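Local coordinates for acyl-CoA N-acyltransferases (NAT) superfamily protein (Arabidopsis thaliana, PDB 6TH0) that binds acetyl-CoA and probably transfers its acetyl group to the N-terminal methionine of transmembrane proteins and to protein lysines, at residues V39-D52 against E61-L73. Residues are numbered along the deposited sequence; the frame is centred on the assembly and turned at random.
Sequences VVNGGDIVSWAAVD and EELIGFVTAKIVL
Trp48 and Val67 form a hydrogen-bonded antiparallel pair, and their side chains run alongside each other off the same face of the sheet. Followed outward, Trp48 CB meets Val67 CG1 at 3.8 Å; CG stands anti to the carbonyl carbon (chi1 -72°), and chi2 of -94° turns the six-membered ring toward the valine, where CE3 meets that same methyl obliquely. Further out the indole meets the ring of Tyr122 and Val119 of helix 111-123, which covers this face of the sheet. Val46 CG2 packs on Ala69 CB (3.8 Å) on the same face. Two backbone bonds join the Trp48–Val67 pair, Trp48 N to Val67 O and Val67 N to Trp48 O, each 3.0 Å. The other face carries Thr68, whose CG2 touches both Ser47 CB and, at 3.8 Å, Val39 CG1 of the last turn of helix 33-41, the three carbons packing as a triangle; Thr68 OG1 is hydrogen-bonded to Thr99 OG1 on strand 93-102. Near the corner at Ile64, Ala50 O accepts Ile64 N at 2.8 Å and, weakly, Gly65 N, while Ile64 CD1 rests against Ala50 CB. With Ile64 and Gly65 of one strand set against the single Ala50 of the other, the pairing is broken by a classic beta bulge. Strands 45-52 and 63-73 make an antiparallel hairpin of the GNAT-fold sheet, the second strand beside strand 93-102, which supplies the acetyl-CoA-binding residues Leu100 and Val102.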
loop_
_atom_site.group_PDB
_atom_site.type_symbol
_atom_site.label_atom_id
_atom_site.label_comp_id
_atom_site.label_asym_id
_atom_site.label_seq_id
_atom_site.Cartn_x
_atom_site.Cartn_y
_atom_site.Cartn_z
ATOM N N VAL A 39 10.597 0.444 -6.747
ATOM C CA VAL A 39 9.658 1.452 -6.256
ATOM C C VAL A 39 10.024 2.827 -6.806
ATOM O O VAL A 39 9.195 3.510 -7.415
ATOM C CB VAL A 39 9.630 1.461 -4.716
ATOM C CG1 VAL A 39 8.845 2.657 -4.201
ATOM C CG2 VAL A 39 9.037 0.168 -4.158
ATOM N N VAL A 40 11.282 3.249 -6.617
ATOM C CA VAL A 40 11.660 4.615 -6.977
ATOM C C VAL A 40 11.727 4.807 -8.487
ATOM O O VAL A 40 11.633 5.942 -8.972
ATOM C CB VAL A 40 13.002 4.985 -6.323
ATOM C CG1 VAL A 40 12.905 4.784 -4.801
ATOM C CG2 VAL A 40 14.156 4.173 -6.946
ATOM N N ASN A 41 11.915 3.731 -9.243
ATOM C CA ASN A 41 11.923 3.781 -10.700
ATOM C C ASN A 41 10.532 3.645 -11.308
ATOM O O ASN A 41 10.368 3.896 -12.508
ATOM C CB ASN A 41 12.854 2.703 -11.250
ATOM C CG ASN A 41 14.307 2.991 -10.927
ATOM O OD1 ASN A 41 14.732 4.145 -10.941
ATOM N ND2 ASN A 41 15.072 1.948 -10.619
ATOM N N GLY A 42 9.536 3.276 -10.507
ATOM C CA GLY A 42 8.149 3.252 -10.968
ATOM C C GLY A 42 7.851 2.078 -11.883
ATOM O O GLY A 42 8.135 0.921 -11.551
ATOM N N GLY A 43 7.223 2.356 -13.020
ATOM C CA GLY A 43 6.775 1.288 -13.890
ATOM C C GLY A 43 5.588 0.512 -13.351
ATOM O O GLY A 43 4.455 1.006 -13.379
ATOM N N ASP A 44 5.831 -0.709 -12.866
ATOM C CA ASP A 44 4.750 -1.543 -12.352
ATOM C C ASP A 44 4.488 -1.348 -10.869
ATOM O O ASP A 44 3.541 -1.952 -10.355
ATOM C CB ASP A 44 5.009 -3.022 -12.607
ATOM C CG ASP A 44 6.268 -3.515 -11.922
ATOM O OD1 ASP A 44 7.044 -2.672 -11.423
ATOM O OD2 ASP A 44 6.492 -4.743 -11.893
ATOM N N ILE A 45 5.193 -0.433 -10.207
ATOM C CA ILE A 45 4.899 -0.075 -8.829
ATOM C C ILE A 45 4.556 1.401 -8.819
ATOM O O ILE A 45 5.287 2.221 -9.384
ATOM C CB ILE A 45 6.082 -0.348 -7.879
ATOM C CG1 ILE A 45 6.297 -1.852 -7.704
ATOM C CG2 ILE A 45 5.881 0.378 -6.503
ATOM C CD1 ILE A 45 7.347 -2.180 -6.660
ATOM N N VAL A 46 3.411 1.722 -8.235
ATOM C CA VAL A 46 2.996 3.094 -8.027
ATOM C C VAL A 46 3.215 3.391 -6.558
ATOM O O VAL A 46 3.109 2.506 -5.695
ATOM C CB VAL A 46 1.543 3.372 -8.469
ATOM C CG1 VAL A 46 1.436 3.330 -9.984
ATOM C CG2 VAL A 46 0.584 2.370 -7.840
ATOM N N SER A 47 3.540 4.639 -6.265
ATOM C CA SER A 47 3.753 4.917 -4.855
ATOM C C SER A 47 3.639 6.403 -4.565
ATOM O O SER A 47 3.710 7.249 -5.462
ATOM C CB SER A 47 5.124 4.403 -4.422
ATOM O OG SER A 47 6.123 5.037 -5.196
ATOM N N TRP A 48 3.434 6.697 -3.285
ATOM C CA TRP A 48 3.232 8.054 -2.812
ATOM C C TRP A 48 4.047 8.274 -1.549
ATOM O O TRP A 48 4.144 7.386 -0.698
ATOM C CB TRP A 48 1.756 8.334 -2.544
ATOM C CG TRP A 48 0.956 8.463 -3.791
ATOM C CD1 TRP A 48 0.649 9.620 -4.445
ATOM C CD2 TRP A 48 0.359 7.401 -4.555
ATOM N NE1 TRP A 48 -0.105 9.348 -5.558
ATOM C CE2 TRP A 48 -0.303 7.994 -5.644
ATOM C CE3 TRP A 48 0.314 6.011 -4.415
ATOM C CZ2 TRP A 48 -0.999 7.246 -6.603
ATOM C CZ3 TRP A 48 -0.382 5.267 -5.355
ATOM C CH2 TRP A 48 -1.025 5.889 -6.445
ATOM N N ALA A 49 4.619 9.459 -1.431
ATOM C CA ALA A 49 5.313 9.879 -0.230
ATOM C C ALA A 49 4.487 10.966 0.437
ATOM O O ALA A 49 3.806 11.745 -0.231
ATOM C CB ALA A 49 6.719 10.399 -0.551
ATOM N N ALA A 50 4.519 10.981 1.759
ATOM C CA ALA A 50 4.011 12.094 2.550
ATOM C C ALA A 50 5.203 12.881 3.060
ATOM O O ALA A 50 6.166 12.291 3.554
ATOM C CB ALA A 50 3.166 11.600 3.726
ATOM N N VAL A 51 5.155 14.203 2.914
ATOM C CA VAL A 51 6.230 15.068 3.382
ATOM C C VAL A 51 5.650 16.228 4.178
ATOM O O VAL A 51 4.513 16.657 3.958
ATOM C CB VAL A 51 7.088 15.601 2.208
ATOM C CG1 VAL A 51 7.657 14.442 1.395
ATOM C CG2 VAL A 51 6.266 16.539 1.320
ATOM N N ASP A 52 6.428 16.705 5.144
ATOM C CA ASP A 52 6.140 17.933 5.880
ATOM C C ASP A 52 7.228 18.928 5.482
ATOM O O ASP A 52 8.302 18.960 6.086
ATOM C CB ASP A 52 6.113 17.683 7.383
ATOM C CG ASP A 52 5.842 18.940 8.190
ATOM O OD1 ASP A 52 5.666 20.031 7.608
ATOM O OD2 ASP A 52 5.818 18.830 9.430
ATOM N N GLU A 61 12.012 18.052 2.583
ATOM C CA GLU A 61 11.661 17.165 1.476
ATOM C C GLU A 61 11.779 15.682 1.826
ATOM O O GLU A 61 11.410 14.830 1.005
ATOM C CB GLU A 61 12.541 17.474 0.259
ATOM C CG GLU A 61 12.019 18.585 -0.643
ATOM C CD GLU A 61 10.580 18.377 -1.070
ATOM O OE1 GLU A 61 10.191 17.220 -1.329
ATOM O OE2 GLU A 61 9.834 19.376 -1.139
ATOM N N GLU A 62 12.250 15.358 3.028
ATOM C CA GLU A 62 12.376 13.973 3.465
ATOM C C GLU A 62 11.007 13.389 3.787
ATOM O O GLU A 62 10.221 13.999 4.516
ATOM C CB GLU A 62 13.290 13.892 4.689
ATOM C CG GLU A 62 13.636 12.475 5.130
ATOM C CD GLU A 62 14.412 12.438 6.438
ATOM O OE1 GLU A 62 13.932 13.022 7.431
ATOM O OE2 GLU A 62 15.509 11.838 6.466
ATOM N N LEU A 63 10.704 12.217 3.236
ATOM C CA LEU A 63 9.376 11.654 3.451
ATOM C C LEU A 63 9.200 11.215 4.902
ATOM O O LEU A 63 10.143 10.756 5.555
ATOM C CB LEU A 63 9.122 10.476 2.502
ATOM C CG LEU A 63 9.971 9.207 2.608
ATOM C CD1 LEU A 63 9.403 8.263 3.639
ATOM C CD2 LEU A 63 10.055 8.510 1.247
ATOM N N ILE A 64 7.982 11.374 5.415
ATOM C CA ILE A 64 7.618 10.884 6.737
ATOM C C ILE A 64 6.476 9.873 6.670
ATOM O O ILE A 64 5.993 9.398 7.703
ATOM C CB ILE A 64 7.295 12.058 7.685
ATOM C CG1 ILE A 64 6.314 13.040 7.047
ATOM C CG2 ILE A 64 8.579 12.798 8.038
ATOM C CD1 ILE A 64 4.881 12.554 7.002
ATOM N N GLY A 65 6.063 9.506 5.464
ATOM C CA GLY A 65 5.062 8.475 5.277
ATOM C C GLY A 65 5.175 7.982 3.854
ATOM O O GLY A 65 5.742 8.658 2.995
ATOM N N PHE A 66 4.664 6.777 3.618
ATOM C CA PHE A 66 4.794 6.192 2.287
ATOM C C PHE A 66 3.680 5.177 2.089
ATOM O O PHE A 66 3.149 4.622 3.053
ATOM C CB PHE A 66 6.160 5.509 2.121
ATOM C CG PHE A 66 6.381 4.418 3.090
ATOM C CD1 PHE A 66 5.916 3.139 2.827
ATOM C CD2 PHE A 66 6.971 4.676 4.324
ATOM C CE1 PHE A 66 6.074 2.120 3.763
ATOM C CE2 PHE A 66 7.134 3.669 5.247
ATOM C CZ PHE A 66 6.707 2.390 4.970
ATOM N N VAL A 67 3.316 4.948 0.826
ATOM C CA VAL A 67 2.523 3.784 0.449
ATOM C C VAL A 67 3.039 3.307 -0.903
ATOM O O VAL A 67 3.395 4.133 -1.747
ATOM C CB VAL A 67 1.019 4.102 0.375
ATOM C CG1 VAL A 67 0.751 5.147 -0.703
ATOM C CG2 VAL A 67 0.209 2.832 0.132
ATOM N N THR A 68 3.244 1.996 -1.047
ATOM C CA THR A 68 3.653 1.400 -2.319
ATOM C C THR A 68 2.613 0.386 -2.793
ATOM O O THR A 68 1.949 -0.275 -1.981
ATOM C CB THR A 68 5.007 0.718 -2.210
ATOM O OG1 THR A 68 4.916 -0.345 -1.257
ATOM C CG2 THR A 68 6.069 1.724 -1.765
ATOM N N ALA A 69 2.449 0.281 -4.115
ATOM C CA ALA A 69 1.431 -0.592 -4.680
ATOM C C ALA A 69 1.891 -1.082 -6.051
ATOM O O ALA A 69 2.653 -0.409 -6.747
ATOM C CB ALA A 69 0.071 0.116 -4.807
ATOM N N LYS A 70 1.365 -2.223 -6.472
ATOM C CA LYS A 70 1.695 -2.713 -7.802
ATOM C C LYS A 70 0.424 -3.101 -8.521
ATOM O O LYS A 70 -0.618 -3.347 -7.909
ATOM C CB LYS A 70 2.658 -3.910 -7.778
ATOM C CG LYS A 70 2.074 -5.175 -7.163
ATOM C CD LYS A 70 3.006 -6.353 -7.413
ATOM C CE LYS A 70 2.490 -7.638 -6.776
ATOM N NZ LYS A 70 3.419 -8.772 -7.045
ATOM N N ILE A 71 0.542 -3.153 -9.829
ATOM C CA ILE A 71 -0.594 -3.431 -10.686
ATOM C C ILE A 71 -0.620 -4.924 -10.975
ATOM O O ILE A 71 0.418 -5.532 -11.273
ATOM C CB ILE A 71 -0.492 -2.587 -11.962
ATOM C CG1 ILE A 71 -0.344 -1.113 -11.569
ATOM C CG2 ILE A 71 -1.732 -2.776 -12.810
ATOM C CD1 ILE A 71 -1.546 -0.537 -10.853
ATOM N N VAL A 72 -1.818 -5.508 -10.919
ATOM C CA VAL A 72 -2.039 -6.945 -11.021
ATOM C C VAL A 72 -3.144 -7.192 -12.040
ATOM O O VAL A 72 -4.205 -6.564 -11.961
ATOM C CB VAL A 72 -2.455 -7.521 -9.648
ATOM C CG1 VAL A 72 -2.589 -9.025 -9.695
ATOM C CG2 VAL A 72 -1.455 -7.099 -8.562
ATOM N N LEU A 73 -2.915 -8.100 -12.985
ATOM C CA LEU A 73 -4.004 -8.516 -13.856
ATOM C C LEU A 73 -5.070 -9.221 -13.026
ATOM O O LEU A 73 -4.767 -10.125 -12.244
ATOM C CB LEU A 73 -3.492 -9.434 -14.964
ATOM C CG LEU A 73 -2.700 -8.754 -16.083
ATOM C CD1 LEU A 73 -2.104 -9.785 -17.017
ATOM C CD2 LEU A 73 -3.647 -7.844 -16.867
HETATM O O HOH W 1 9.080 16.028 5.119
#